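Local coordinates for protein carbohydrate deacetylase (Enterococcus faecalis, PDB 2I5I) that probably removes acetyl groups from acetylated carbohydrates in oligosaccharide breakdown, probably using magnesium, as a member of the YdjC deacetylase family, at residues A[166-169]-A[170-173]. Numbering follows the deposited sequence.
Sequences DYLE and LYQD
The Tyr-171 side chain lies alongside the backbone of Tyr-167 and Leu-168. Tyr-171 CB is 3.6 Å from Leu-168 O. That oxygen also accepts the backbone N-H of Tyr-171, at 3.0 Å from N to O. Tyr-171 CG is 4.1 Å from the same oxygen. It stands anti to the carbonyl carbon (chi1 -83°), which leaves one ring edge beside Tyr-167 O. The edge atoms there are Tyr-171 CD1 and CE1, 3.6 and 3.9 Å from Tyr-167 O. Tyr-171 CD1 also lies 3.6 Å from Leu-168 CA, and Leu-168 CG touches the same ring atom. Tyr-167 O has a second role, as acceptor for Leu-170 N at 3.0 Å. At the tip, Tyr-171 OH is hydrogen-bonded to Arg-156 O and Ala-158 N.

Both backbone bonds span three residues, the i to i+3 spacing of a 3-10 turn. The next carbonyl, Glu-169 O, takes Gln-172 NE2 instead, at 3.2 Å with a bent N-H...O angle of 143°. A water bridges Leu-168 O to Gln-172 N.

The turn belongs to the loop between helix 138-151 and strand 179-181. Tyr-167 and Leu-170 pack on Leu-141 of that helix, Tyr-171 on Leu-145, and Arg-149 binds Leu-170 O.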
loop_
_atom_site.group_PDB
_atom_site.type_symbol
_atom_site.label_atom_id
_atom_site.label_comp_id
_atom_site.label_asym_id
_atom_site.label_seq_id
_atom_site.Cartn_x
_atom_site.Cartn_y
_atom_site.Cartn_z
ATOM N N ASP A 166 0.273 30.057 -36.286
ATOM C CA ASP A 166 -0.389 29.255 -37.309
ATOM C C ASP A 166 -0.139 27.766 -37.116
ATOM O O ASP A 166 -0.680 26.910 -37.816
ATOM C CB ASP A 166 0.035 29.741 -38.686
ATOM C CG ASP A 166 1.420 29.366 -39.148
ATOM O OD1 ASP A 166 2.343 29.222 -38.322
ATOM O OD2 ASP A 166 1.582 29.224 -40.384
ATOM N N TYR A 167 0.693 27.420 -36.137
ATOM C CA TYR A 167 0.908 25.991 -35.853
ATOM C C TYR A 167 -0.409 25.308 -35.501
ATOM O O TYR A 167 -0.696 24.173 -35.868
ATOM C CB TYR A 167 1.890 25.832 -34.703
ATOM C CG TYR A 167 3.363 25.902 -35.003
ATOM C CD1 TYR A 167 3.893 25.995 -36.279
ATOM C CD2 TYR A 167 4.275 25.867 -33.946
ATOM C CE1 TYR A 167 5.258 26.058 -36.501
ATOM C CE2 TYR A 167 5.639 25.922 -34.157
ATOM C CZ TYR A 167 6.133 26.015 -35.440
ATOM O OH TYR A 167 7.486 26.072 -35.672
ATOM N N LEU A 168 -1.224 26.047 -34.747
ATOM C CA LEU A 168 -2.433 25.454 -34.186
ATOM C C LEU A 168 -3.448 25.120 -35.249
ATOM O O LEU A 168 -4.312 24.251 -35.078
ATOM C CB LEU A 168 -3.027 26.388 -33.123
ATOM C CG LEU A 168 -2.700 25.847 -31.704
ATOM C CD1 LEU A 168 -1.275 26.236 -31.357
ATOM C CD2 LEU A 168 -3.703 26.336 -30.676
ATOM N N GLU A 169 -3.339 25.764 -36.416
ATOM C CA GLU A 169 -4.331 25.375 -37.441
ATOM C C GLU A 169 -4.115 23.932 -37.890
ATOM O O GLU A 169 -4.962 23.333 -38.560
ATOM C CB GLU A 169 -4.359 26.330 -38.614
ATOM C CG GLU A 169 -3.091 26.870 -39.232
ATOM C CD GLU A 169 -3.368 28.173 -39.948
ATOM O OE1 GLU A 169 -4.026 29.049 -39.350
ATOM O OE2 GLU A 169 -2.928 28.325 -41.109
ATOM N N LEU A 170 -2.970 23.340 -37.585
ATOM C CA LEU A 170 -2.653 21.991 -37.962
ATOM C C LEU A 170 -3.174 20.936 -36.997
ATOM O O LEU A 170 -3.139 19.757 -37.347
ATOM C CB LEU A 170 -1.134 21.762 -38.038
ATOM C CG LEU A 170 -0.359 22.929 -38.674
ATOM C CD1 LEU A 170 1.131 22.658 -38.639
ATOM C CD2 LEU A 170 -0.884 23.173 -40.084
ATOM N N TYR A 171 -3.606 21.380 -35.819
ATOM C CA TYR A 171 -3.993 20.394 -34.806
ATOM C C TYR A 171 -5.285 19.668 -35.157
ATOM O O TYR A 171 -5.349 18.442 -35.088
ATOM C CB TYR A 171 -4.148 21.079 -33.434
ATOM C CG TYR A 171 -2.835 21.260 -32.687
ATOM C CD1 TYR A 171 -1.838 22.077 -33.192
ATOM C CD2 TYR A 171 -2.617 20.595 -31.482
ATOM C CE1 TYR A 171 -0.640 22.245 -32.521
ATOM C CE2 TYR A 171 -1.422 20.751 -30.793
ATOM C CZ TYR A 171 -0.451 21.572 -31.320
ATOM O OH TYR A 171 0.743 21.758 -30.676
ATOM N N GLN A 172 -6.321 20.430 -35.498
ATOM C CA GLN A 172 -7.588 19.863 -35.972
ATOM C C GLN A 172 -8.241 18.934 -34.963
ATOM O O GLN A 172 -8.800 19.454 -33.988
ATOM C CB GLN A 172 -7.313 19.188 -37.327
ATOM C CG GLN A 172 -7.107 20.267 -38.384
ATOM C CD GLN A 172 -6.410 19.843 -39.651
ATOM O OE1 GLN A 172 -6.335 18.687 -40.047
ATOM N NE2 GLN A 172 -5.874 20.857 -40.336
ATOM N N ASP A 173 -8.199 17.635 -35.189
ATOM C CA ASP A 173 -8.772 16.631 -34.317
ATOM C C ASP A 173 -7.955 16.427 -33.035
ATOM O O ASP A 173 -8.502 15.913 -32.049
ATOM C CB ASP A 173 -8.886 15.292 -35.039
ATOM C CG ASP A 173 -7.599 14.788 -35.659
ATOM O OD1 ASP A 173 -6.673 15.570 -35.931
ATOM O OD2 ASP A 173 -7.502 13.564 -35.900
HETATM O O HOH W 1 -6.679 23.166 -35.492
#